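Local coordinates for transcriptional regulator fur family (Xanthomonas campestris pv. campestris, PDB 7DH8), which probably represses zinc-uptake genes as a zinc-dependent, DNA-binding transcriptional regulator of the Fur family, at residues Asp88-Met91 against Phe95-Lys98; Val106-His109 against Gln115-Val118; Asn25-Ala30 against Asn48-Ile53; Ser139-Arg144 against Gln153-Glu158. One frame throughout, in Å; residues are numbered along the deposited sequence.

Contact 1 of 4, residues Asp88-Met91 against Phe95-Lys98. With ZN (zinc ion), chain B.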
loop_
_atom_site.group_PDB
_atom_site.type_symbol
_atom_site.label_atom_id
_atom_site.label_comp_id
_atom_site.label_asym_id
_atom_site.label_seq_id
_atom_site.Cartn_x
_atom_site.Cartn_y
_atom_site.Cartn_z
ATOM N N ASP A 88 8.625 2.005 16.072
ATOM C CA ASP A 88 7.702 3.137 15.910
ATOM C C ASP A 88 8.446 4.476 15.857
ATOM O O ASP A 88 8.118 5.342 15.045
ATOM C CB ASP A 88 6.703 3.194 17.060
ATOM C CG ASP A 88 5.696 2.041 17.043
ATOM O OD1 ASP A 88 5.338 1.534 15.967
ATOM O OD2 ASP A 88 5.239 1.666 18.139
ATOM N N PHE A 89 9.417 4.673 16.753
ATOM C CA PHE A 89 10.187 5.906 16.768
ATOM C C PHE A 89 10.874 6.120 15.431
ATOM O O PHE A 89 10.772 7.197 14.831
ATOM C CB PHE A 89 11.200 5.867 17.911
ATOM C CG PHE A 89 12.290 6.877 17.787
ATOM C CD1 PHE A 89 12.124 8.150 18.290
ATOM C CD2 PHE A 89 13.486 6.557 17.154
ATOM C CE1 PHE A 89 13.118 9.083 18.166
ATOM C CE2 PHE A 89 14.489 7.487 17.025
ATOM C CZ PHE A 89 14.310 8.753 17.538
ATOM N N LEU A 90 11.564 5.084 14.937
ATOM C CA LEU A 90 12.211 5.162 13.637
ATOM C C LEU A 90 11.222 5.556 12.540
ATOM O O LEU A 90 11.536 6.375 11.670
ATOM C CB LEU A 90 12.891 3.823 13.323
ATOM C CG LEU A 90 13.997 3.494 14.332
ATOM C CD1 LEU A 90 14.589 2.105 14.077
ATOM C CD2 LEU A 90 15.095 4.562 14.284
ATOM N N MET A 91 10.003 5.031 12.591
ATOM C CA MET A 91 9.066 5.321 11.512
ATOM C C MET A 91 8.512 6.741 11.614
ATOM O O MET A 91 8.355 7.434 10.593
ATOM C CB MET A 91 7.933 4.301 11.537
ATOM C CG MET A 91 8.285 2.940 10.881
ATOM S SD MET A 91 6.811 1.909 10.954
ATOM C CE MET A 91 6.450 1.930 12.694
ATOM N N PHE A 95 13.094 7.615 9.577
ATOM C CA PHE A 95 14.317 6.848 9.354
ATOM C C PHE A 95 14.066 5.450 8.793
ATOM O O PHE A 95 14.998 4.826 8.299
ATOM C CB PHE A 95 15.119 6.742 10.657
ATOM C CG PHE A 95 15.431 8.085 11.270
ATOM C CD1 PHE A 95 16.214 9.019 10.574
ATOM C CD2 PHE A 95 14.942 8.432 12.521
ATOM C CE1 PHE A 95 16.510 10.247 11.124
ATOM C CE2 PHE A 95 15.242 9.665 13.074
ATOM C CZ PHE A 95 16.019 10.576 12.376
ATOM N N VAL A 96 12.842 4.947 8.886
ATOM C CA VAL A 96 12.478 3.605 8.429
ATOM C C VAL A 96 11.137 3.760 7.752
ATOM O O VAL A 96 10.306 4.551 8.204
ATOM C CB VAL A 96 12.392 2.621 9.608
ATOM C CG1 VAL A 96 11.426 1.422 9.288
ATOM C CG2 VAL A 96 13.812 2.154 10.044
ATOM N N HIS A 97 10.933 3.066 6.643
ATOM C CA HIS A 97 9.659 3.103 5.967
ATOM C C HIS A 97 9.012 1.747 6.116
ATOM O O HIS A 97 9.680 0.726 5.964
ATOM C CB HIS A 97 9.791 3.427 4.464
ATOM C CG HIS A 97 10.376 4.780 4.189
ATOM N ND1 HIS A 97 9.618 5.931 4.233
ATOM C CD2 HIS A 97 11.628 5.166 3.849
ATOM C CE1 HIS A 97 10.387 6.973 3.959
ATOM N NE2 HIS A 97 11.606 6.532 3.688
ATOM N N LYS A 98 7.707 1.746 6.364
ATOM C CA LYS A 98 6.948 0.522 6.280
ATOM C C LYS A 98 6.360 0.432 4.887
ATOM O O LYS A 98 5.649 1.347 4.453
ATOM C CB LYS A 98 5.820 0.468 7.313
ATOM C CG LYS A 98 5.112 -0.959 7.319
ATOM C CD LYS A 98 3.885 -0.926 8.258
ATOM C CE LYS A 98 2.923 -2.115 8.013
ATOM N NZ LYS A 98 1.841 -2.157 9.087
HETATM ZN ZN ZN B . 13.006 7.784 2.958
#

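Contact 2 of 4, residues Val106-His109 against Gln115-Val118. With ZN (zinc ion), chain B.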
loop_
_atom_site.group_PDB
_atom_site.type_symbol
_atom_site.label_atom_id
_atom_site.label_comp_id
_atom_site.label_asym_id
_atom_site.label_seq_id
_atom_site.Cartn_x
_atom_site.Cartn_y
_atom_site.Cartn_z
ATOM N N VAL A 106 12.087 -0.994 5.721
ATOM C CA VAL A 106 13.335 -0.717 5.009
ATOM C C VAL A 106 13.867 0.575 5.608
ATOM O O VAL A 106 13.093 1.420 6.075
ATOM C CB VAL A 106 13.192 -0.571 3.441
ATOM C CG1 VAL A 106 12.986 -1.890 2.716
ATOM C CG2 VAL A 106 12.069 0.473 3.039
ATOM N N ALA A 107 15.186 0.723 5.624
ATOM C CA ALA A 107 15.763 1.949 6.143
ATOM C C ALA A 107 15.623 3.042 5.091
ATOM O O ALA A 107 15.678 2.781 3.878
ATOM C CB ALA A 107 17.235 1.751 6.528
ATOM N N CYS A 108 15.396 4.269 5.549
ATOM C CA CYS A 108 15.380 5.368 4.590
ATOM C C CYS A 108 16.810 5.686 4.146
ATOM O O CYS A 108 17.699 5.920 4.975
ATOM C CB CYS A 108 14.719 6.611 5.164
ATOM S SG CYS A 108 14.781 8.071 3.969
ATOM N N HIS A 109 17.009 5.696 2.833
ATOM C CA HIS A 109 18.304 5.919 2.198
ATOM C C HIS A 109 18.828 7.347 2.454
ATOM O O HIS A 109 20.051 7.519 2.546
ATOM C CB HIS A 109 18.260 5.357 0.770
ATOM C CG HIS A 109 17.485 6.203 -0.201
ATOM N ND1 HIS A 109 17.891 6.412 -1.506
ATOM C CD2 HIS A 109 16.350 6.929 -0.045
ATOM C CE1 HIS A 109 17.033 7.215 -2.115
ATOM N NE2 HIS A 109 16.090 7.546 -1.250
ATOM N N GLN A 115 9.932 13.429 7.628
ATOM C CA GLN A 115 9.081 12.353 7.149
ATOM C C GLN A 115 8.497 12.833 5.834
ATOM O O GLN A 115 8.291 14.035 5.635
ATOM C CB GLN A 115 7.969 11.960 8.132
ATOM C CG GLN A 115 6.746 12.895 8.190
ATOM C CD GLN A 115 5.946 12.740 9.497
ATOM O OE1 GLN A 115 6.068 13.555 10.423
ATOM N NE2 GLN A 115 5.130 11.683 9.577
ATOM N N HIS A 116 8.278 11.896 4.926
ATOM C CA HIS A 116 8.095 12.257 3.533
ATOM C C HIS A 116 7.388 11.108 2.858
ATOM O O HIS A 116 7.509 9.955 3.268
ATOM C CB HIS A 116 9.436 12.489 2.840
ATOM C CG HIS A 116 10.377 11.330 2.973
ATOM N ND1 HIS A 116 11.000 11.017 4.159
ATOM C CD2 HIS A 116 10.779 10.391 2.080
ATOM C CE1 HIS A 116 11.777 9.964 3.981
ATOM N NE2 HIS A 116 11.652 9.562 2.734
ATOM N N SER A 117 6.774 11.427 1.741
ATOM C CA SER A 117 6.105 10.443 0.913
ATOM C C SER A 117 6.925 10.291 -0.356
ATOM O O SER A 117 7.336 11.309 -0.948
ATOM C CB SER A 117 4.674 10.907 0.618
ATOM O OG SER A 117 3.977 10.752 1.849
ATOM N N VAL A 118 7.226 9.036 -0.721
ATOM C CA VAL A 118 8.081 8.762 -1.888
ATOM C C VAL A 118 7.668 7.444 -2.526
ATOM O O VAL A 118 7.236 6.537 -1.832
ATOM C CB VAL A 118 9.573 8.678 -1.533
ATOM C CG1 VAL A 118 10.128 10.024 -1.154
ATOM C CG2 VAL A 118 9.819 7.562 -0.467
HETATM ZN ZN ZN B . 13.006 7.784 2.958
#

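Contact 3 of 4, residues Asn25-Ala30 against Asn48-Ile53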
loop_
_atom_site.group_PDB
_atom_site.type_symbol
_atom_site.label_atom_id
_atom_site.label_comp_id
_atom_site.label_asym_id
_atom_site.label_seq_id
_atom_site.Cartn_x
_atom_site.Cartn_y
_atom_site.Cartn_z
ATOM N N ASN A 25 27.579 0.852 8.564
ATOM C CA ASN A 25 27.927 1.098 9.975
ATOM C C ASN A 25 27.871 2.628 10.086
ATOM O O ASN A 25 27.128 3.132 10.890
ATOM C CB ASN A 25 29.200 0.370 10.399
ATOM C CG ASN A 25 30.426 0.670 9.563
ATOM O OD1 ASN A 25 30.323 1.176 8.449
ATOM N ND2 ASN A 25 31.591 0.305 10.083
ATOM N N SER A 26 28.520 3.328 9.164
ATOM C CA SER A 26 28.475 4.813 9.140
ATOM C C SER A 26 27.038 5.347 9.133
ATOM O O SER A 26 26.787 6.283 9.856
ATOM C CB SER A 26 29.301 5.359 7.994
ATOM O OG SER A 26 30.595 4.772 7.998
ATOM N N PHE A 27 26.116 4.744 8.377
ATOM C CA PHE A 27 24.714 5.231 8.289
ATOM C C PHE A 27 24.079 5.455 9.658
ATOM O O PHE A 27 23.330 6.376 9.778
ATOM C CB PHE A 27 23.819 4.231 7.584
ATOM C CG PHE A 27 22.351 4.547 7.628
ATOM C CD1 PHE A 27 21.821 5.540 6.847
ATOM C CD2 PHE A 27 21.493 3.828 8.426
ATOM C CE1 PHE A 27 20.469 5.813 6.869
ATOM C CE2 PHE A 27 20.145 4.126 8.467
ATOM C CZ PHE A 27 19.634 5.107 7.675
ATOM N N VAL A 28 24.272 4.553 10.607
ATOM C CA VAL A 28 23.697 4.812 11.945
ATOM C C VAL A 28 24.288 6.128 12.431
ATOM O O VAL A 28 23.528 7.031 12.722
ATOM C CB VAL A 28 24.113 3.708 12.909
ATOM C CG1 VAL A 28 23.469 3.927 14.258
ATOM C CG2 VAL A 28 23.825 2.329 12.353
ATOM N N ARG A 29 25.627 6.245 12.396
ATOM C CA ARG A 29 26.344 7.478 12.844
ATOM C C ARG A 29 25.741 8.684 12.127
ATOM O O ARG A 29 25.498 9.658 12.753
ATOM C CB ARG A 29 27.863 7.402 12.665
ATOM C CG ARG A 29 28.538 6.104 13.090
ATOM C CD ARG A 29 27.809 5.108 13.969
ATOM N NE ARG A 29 28.236 5.037 15.359
ATOM C CZ ARG A 29 29.026 4.106 15.892
ATOM N NH1 ARG A 29 29.510 3.111 15.164
ATOM N NH2 ARG A 29 29.320 4.169 17.169
ATOM N N ALA A 30 25.521 8.605 10.832
ATOM C CA ALA A 30 24.813 9.691 10.144
ATOM C C ALA A 30 23.429 9.909 10.766
ATOM O O ALA A 30 23.057 11.041 10.928
ATOM C CB ALA A 30 24.699 9.327 8.704
ATOM N N ASN A 48 20.397 -0.233 17.311
ATOM C CA ASN A 48 20.539 -1.621 16.897
ATOM C C ASN A 48 19.393 -2.051 15.997
ATOM O O ASN A 48 19.597 -2.861 15.085
ATOM C CB ASN A 48 20.631 -2.544 18.117
ATOM C CG ASN A 48 21.068 -3.953 17.744
ATOM O OD1 ASN A 48 21.982 -4.138 16.928
ATOM N ND2 ASN A 48 20.425 -4.956 18.343
ATOM N N VAL A 49 18.184 -1.544 16.234
ATOM C CA VAL A 49 17.095 -1.854 15.322
ATOM C C VAL A 49 17.364 -1.212 13.970
ATOM O O VAL A 49 17.286 -1.867 12.927
ATOM C CB VAL A 49 15.746 -1.413 15.914
ATOM C CG1 VAL A 49 14.647 -1.504 14.868
ATOM C CG2 VAL A 49 15.384 -2.347 17.040
ATOM N N LEU A 50 17.746 0.069 13.982
ATOM C CA LEU A 50 18.028 0.781 12.747
ATOM C C LEU A 50 19.153 0.104 12.002
ATOM O O LEU A 50 19.050 -0.146 10.794
ATOM C CB LEU A 50 18.390 2.243 13.050
ATOM C CG LEU A 50 18.896 3.026 11.833
ATOM C CD1 LEU A 50 17.798 3.136 10.772
ATOM C CD2 LEU A 50 19.412 4.401 12.224
ATOM N N ARG A 51 20.233 -0.234 12.728
ATOM C CA ARG A 51 21.384 -0.891 12.114
ATOM C C ARG A 51 20.990 -2.216 11.470
ATOM O O ARG A 51 21.394 -2.509 10.335
ATOM C CB ARG A 51 22.487 -1.105 13.153
ATOM C CG ARG A 51 23.772 -1.693 12.578
ATOM C CD ARG A 51 24.669 -2.323 13.664
ATOM N NE ARG A 51 24.515 -1.668 14.965
ATOM C CZ ARG A 51 24.940 -0.438 15.257
ATOM N NH1 ARG A 51 25.573 0.304 14.349
ATOM N NH2 ARG A 51 24.729 0.052 16.475
ATOM N N LEU A 52 20.228 -3.052 12.194
ATOM C CA LEU A 52 19.781 -4.320 11.633
ATOM C C LEU A 52 18.970 -4.115 10.357
ATOM O O LEU A 52 19.157 -4.835 9.367
ATOM C CB LEU A 52 18.953 -5.093 12.667
ATOM C CG LEU A 52 19.760 -5.729 13.834
ATOM C CD1 LEU A 52 18.809 -6.350 14.889
ATOM C CD2 LEU A 52 20.806 -6.729 13.337
ATOM N N ILE A 53 18.036 -3.159 10.356
ATOM C CA ILE A 53 17.215 -2.992 9.152
ATOM C C ILE A 53 18.085 -2.503 7.992
ATOM O O ILE A 53 18.018 -3.035 6.882
ATOM C CB ILE A 53 16.015 -2.059 9.430
ATOM C CG1 ILE A 53 15.050 -2.678 10.439
ATOM C CG2 ILE A 53 15.257 -1.623 8.101
ATOM C CD1 ILE A 53 14.026 -1.704 10.976
#

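Contact 4 of 4, residues Ser139-Arg144 against Gln153-Glu158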
loop_
_atom_site.group_PDB
_atom_site.type_symbol
_atom_site.label_atom_id
_atom_site.label_comp_id
_atom_site.label_asym_id
_atom_site.label_seq_id
_atom_site.Cartn_x
_atom_site.Cartn_y
_atom_site.Cartn_z
ATOM N N SER A 139 2.982 15.963 -5.365
ATOM C CA SER A 139 2.261 17.229 -5.503
ATOM C C SER A 139 0.991 17.087 -6.336
ATOM O O SER A 139 -0.044 17.705 -6.029
ATOM C CB SER A 139 3.159 18.269 -6.198
ATOM O OG SER A 139 4.073 18.821 -5.284
ATOM N N GLN A 140 1.074 16.348 -7.437
ATOM C CA GLN A 140 -0.103 16.102 -8.250
ATOM C C GLN A 140 -1.183 15.402 -7.448
ATOM O O GLN A 140 -2.337 15.821 -7.474
ATOM C CB GLN A 140 0.237 15.287 -9.487
ATOM C CG GLN A 140 0.609 16.228 -10.661
ATOM C CD GLN A 140 1.196 15.408 -11.817
ATOM O OE1 GLN A 140 0.474 14.946 -12.700
ATOM N NE2 GLN A 140 2.482 15.132 -11.740
ATOM N N LEU A 141 -0.821 14.344 -6.699
ATOM C CA LEU A 141 -1.827 13.625 -5.928
ATOM C C LEU A 141 -2.370 14.463 -4.785
ATOM O O LEU A 141 -3.559 14.344 -4.439
ATOM C CB LEU A 141 -1.229 12.316 -5.391
ATOM C CG LEU A 141 -1.033 11.186 -6.405
ATOM C CD1 LEU A 141 -0.370 9.911 -5.676
ATOM C CD2 LEU A 141 -2.351 10.837 -7.060
ATOM N N GLU A 142 -1.555 15.355 -4.203
ATOM C CA GLU A 142 -2.112 16.314 -3.254
ATOM C C GLU A 142 -3.158 17.214 -3.898
ATOM O O GLU A 142 -4.246 17.421 -3.332
ATOM C CB GLU A 142 -1.019 17.157 -2.622
ATOM C CG GLU A 142 -0.338 16.482 -1.477
ATOM C CD GLU A 142 0.771 17.358 -0.960
ATOM O OE1 GLU A 142 0.656 18.590 -1.148
ATOM O OE2 GLU A 142 1.739 16.830 -0.377
ATOM N N ALA A 143 -2.834 17.801 -5.054
ATOM C CA ALA A 143 -3.798 18.656 -5.752
ATOM C C ALA A 143 -5.082 17.902 -6.062
ATOM O O ALA A 143 -6.172 18.462 -5.947
ATOM C CB ALA A 143 -3.191 19.179 -7.053
ATOM N N ARG A 144 -4.959 16.648 -6.538
ATOM C CA ARG A 144 -6.151 15.855 -6.814
ATOM C C ARG A 144 -7.008 15.736 -5.566
ATOM O O ARG A 144 -8.232 15.902 -5.614
ATOM C CB ARG A 144 -5.757 14.459 -7.309
ATOM C CG ARG A 144 -5.172 14.347 -8.760
ATOM C CD ARG A 144 -6.121 15.003 -9.809
ATOM N NE ARG A 144 -7.508 14.481 -9.750
ATOM C CZ ARG A 144 -7.837 13.315 -10.305
ATOM N NH1 ARG A 144 -6.891 12.602 -10.948
ATOM N NH2 ARG A 144 -9.078 12.886 -10.251
ATOM N N GLN A 153 -2.427 13.837 3.915
ATOM C CA GLN A 153 -1.159 13.682 4.605
ATOM C C GLN A 153 0.094 12.812 4.486
ATOM O O GLN A 153 1.203 13.312 4.716
ATOM C CB GLN A 153 -1.554 13.245 6.027
ATOM C CG GLN A 153 -2.521 14.234 6.687
ATOM C CD GLN A 153 -1.880 15.583 7.000
ATOM O OE1 GLN A 153 -0.652 15.761 6.864
ATOM N NE2 GLN A 153 -2.701 16.542 7.446
ATOM N N ALA A 154 -0.051 11.557 4.092
ATOM C CA ALA A 154 1.113 10.689 3.907
ATOM C C ALA A 154 0.500 9.906 2.740
ATOM O O ALA A 154 -0.675 9.517 2.754
ATOM C CB ALA A 154 1.467 9.565 4.895
ATOM N N GLN A 155 1.332 9.642 1.720
ATOM C CA GLN A 155 0.961 8.786 0.602
ATOM C C GLN A 155 1.732 7.481 0.530
ATOM O O GLN A 155 2.954 7.480 0.690
ATOM C CB GLN A 155 1.242 9.575 -0.712
ATOM C CG GLN A 155 0.519 10.954 -0.720
ATOM C CD GLN A 155 0.782 11.692 -2.038
ATOM O OE1 GLN A 155 1.242 11.088 -2.999
ATOM N NE2 GLN A 155 0.501 12.987 -2.077
ATOM N N THR A 156 1.030 6.394 0.166
ATOM C CA THR A 156 1.631 5.091 -0.055
ATOM C C THR A 156 1.729 4.924 -1.551
ATOM O O THR A 156 0.693 4.880 -2.227
ATOM C CB THR A 156 0.752 3.971 0.524
ATOM O OG1 THR A 156 0.689 4.115 1.931
ATOM C CG2 THR A 156 1.383 2.595 0.186
ATOM N N LEU A 157 2.964 4.861 -2.073
ATOM C CA LEU A 157 3.230 4.818 -3.501
ATOM C C LEU A 157 4.189 3.647 -3.699
ATOM O O LEU A 157 5.379 3.705 -3.371
ATOM C CB LEU A 157 3.819 6.133 -4.042
ATOM C CG LEU A 157 3.049 7.392 -3.546
ATOM C CD1 LEU A 157 3.986 8.582 -3.728
ATOM C CD2 LEU A 157 1.749 7.538 -4.319
ATOM N N GLU A 158 3.680 2.556 -4.226
ATOM C CA GLU A 158 4.535 1.380 -4.378
ATOM C C GLU A 158 4.321 0.827 -5.776
ATOM O O GLU A 158 3.223 0.401 -6.123
ATOM C CB GLU A 158 4.215 0.376 -3.288
ATOM C CG GLU A 158 4.371 1.010 -1.867
ATOM C CD GLU A 158 4.035 0.072 -0.676
ATOM O OE1 GLU A 158 3.530 -1.036 -0.868
ATOM O OE2 GLU A 158 4.276 0.494 0.467
HETATM O O HOH W 1 0.171 14.266 0.610
#

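Contact 1 of 4, residues Asp88-Met91 against Phe95-Lys98
Two successive backbone amides converge on the carbonyl oxygen of Leu90: Phe95 N donates to Leu90 O at 2.9 Å, and Val96 N adds a weak second bond to the same oxygen. The Phe95 amide is tilted only slightly from the carbonyl plane, with a C=O...N angle of 159°, although the bond is clearly bent at the hydrogen. Helix 80-92 is thereby fastened to the start of strand 96-99 across a very short turn.

Beside this backbone link the two branches of Val96 divide the apolar contact between them. CG2 turns to the root of the Leu90 side chain, where Val96 CG2 lies 3.8 Å from Leu90 CB, while CG1 meets the thioether chain, with Val96 CG1 3.8 Å from Met91 CG. That split follows from chi1 of 154°, which sets CG1 roughly anti to the backbone N and CG2 anti to the carbonyl carbon. The Met91 chain bends at its last torsion, and its sulfur rests against Lys98, two residues beyond Val96, Met91 SD being 4.0 Å from Lys98 CB.

His97 points away from the helix and uses NE2 to bind zinc at 2.0 Å, beside the ligands Cys108, His116 and Glu131. With Val96 packed on the helix and His97 on the metal, adjacent residues of one strand tie the zinc site physically to helix 80-92.

Contact 2 of 4, residues Val106-His109 against Gln115-Val118
The backbones stay far apart: the nearest CA atoms, those of Cys108 and Gln115, are 9.7 Å from each other, and no hydrogen bond joins the segments. Strand 104-107 ends just before Cys108, whereas 115-118 approaches strand 119-123 in extended form. Cys108 and His116 each leave the backbone toward the other segment, and the zinc ion lies between their side chains.

Cys108 places its sulfur anti to the backbone N (chi1 177°), extending it to the metal, which Cys108 SG, probably a thiolate, binds at 2.1 Å. From the other segment His116 NE2 reaches the same zinc at 2.2 Å; with chi1 at 54° the ring projects across the gap so that this nitrogen meets the ion. Direct contact between the ligands is slight, with Cys108 SG 3.6 Å from His116 CE1. The sulfur sits at the ring edge, 75° off the ring normal and 4.4 Å from the centroid of the His116 ring, as expected when both atoms converge on one ion. Val118 CG1 also lies at the edge of this imidazole, in its plane.

His97 and Glu131 complete the four protein ligands, and the rings of His97 and His116 meet with their planes near a right angle. Around the coordination shell, His109 N makes a weak hydrogen bond to Glu131 OE1, the ligand's other oxygen. One sulfur, two imidazoles and a carboxylate thus form a four-ligand zinc site, consistent with the regulatory metal site at the domain junction in Zur proteins of the Fur family.

Contact 3 of 4, residues Asn25-Ala30 against Asn48-Ile53
Phe27 and Leu50 meet at about a right angle, the aromatic ring presenting its edge to the leucine. The closest pair is Phe27 CE2 and Leu50 CD1 at 3.4 Å, with the methyl near the ring plane. The branch point follows behind it, Leu50 CG lying 3.8 Å from Phe27 CE2. Both side chains leave their helices with CG anti to the backbone N (chi1 171° for Phe27, and nearly the same for Leu50), and both CB atoms point toward the opposing helix.

One residue farther along each helix, Val28 crosses Arg51 obliquely. Its CG2 methyl does the touching: Val28 CG2 is 3.8 Å from Arg51 CB and 3.3 Å from Arg51 NH1. The arginine bends at chi3 (-30°), away from a staggered position, which brings Arg51 NH1 back to the valine methyl; the guanidinium meets that methyl obliquely, and the aliphatic stem packs against the same branch. Arg29 NH1 lies 4.9 Å from Arg51 NH1, so two like charges would stand near each other at this border, where some mutual repulsion is likely.

No hydrogen bond crosses between the segments. Their axes approach to 9.4 Å at an angle of 138°, broadly antiparallel, and the CA atoms of Val28 and Arg51 are the nearest pair. Ala47 and Leu42 continue the packing around Val28, and Ala54 that around Phe27. Leu50 also touches Leu90 of helix 80-92. The contact thus joins the N-terminal helix 25-35 to the helical bundle of the winged-helix DNA-binding domain characteristic of the Fur family.

Contact 4 of 4, residues Ser139-Arg144 against Gln153-Glu158
Segment 139-144 of helix 135-146 crosses segment 153-158 of strand 151-160, with the segment axes 10.2 Å apart at closest approach and 120° between their directions. Leu141 and Gln155 point toward each other from the two backbones. The leucine branch CD1 carries the apolar contact, lying 3.5 Å from Leu157 CD2, a tight approach of two side chains that slide past one another in opposite directions.

Gln155, its chain extended beyond CG (chi2 -179°), carries its amide to the helix. Its oxygen faces hydrocarbon, Gln155 OE1 being 3.3 Å from Leu141 CD1, and it is buried with no polar partner in the model. The nitrogen fares differently: Gln155 NE2 donates to the backbone oxygen of Val138 and, at 3.0 Å, to a water. That water in turn donates to Glu142 OE2 at 3.2 Å, bridging two side chains whose carboxylate and amide planes are 81° apart.

Strand 151-160 runs parallel to strand 119-123, while residues 154-158 pair antiparallel with a strand of the second subunit and Leu157 packs on Leu157 of that subunit. Helix 135-146 thus lies on a sheet that continues across the interface, consistent with the C-terminal dimerisation domain of Fur-family proteins; Arg144 adds a salt bridge to Asp134 of the second subunit.

In the fold
Contacts 1 and 2 meet at the same zinc ion, their centres 8 Å apart, and strands 96-99 and 104-107 with their flanking residues join them through the probable hydrogen bonds His97 N to Val106 O and Phe95 O to Cys108 N, both 2.8 Å. Contact 3 backs onto both: Leu90 CD1 lies 3.7 Å from Val49 CG1, and Cys108 O lies 3.4 Å from Phe27 CE1. The Phe27 side chain is about 9 Å from the zinc. Toward the dimer, Ser117 OG and Gln155 N, 2.9 Å apart, connect contact 2 to contact 4. Contact 2 thus touches both contacts 3 and 4, whose centres are 29 Å apart, consistent with a metal site between DNA-binding helices and dimer interface.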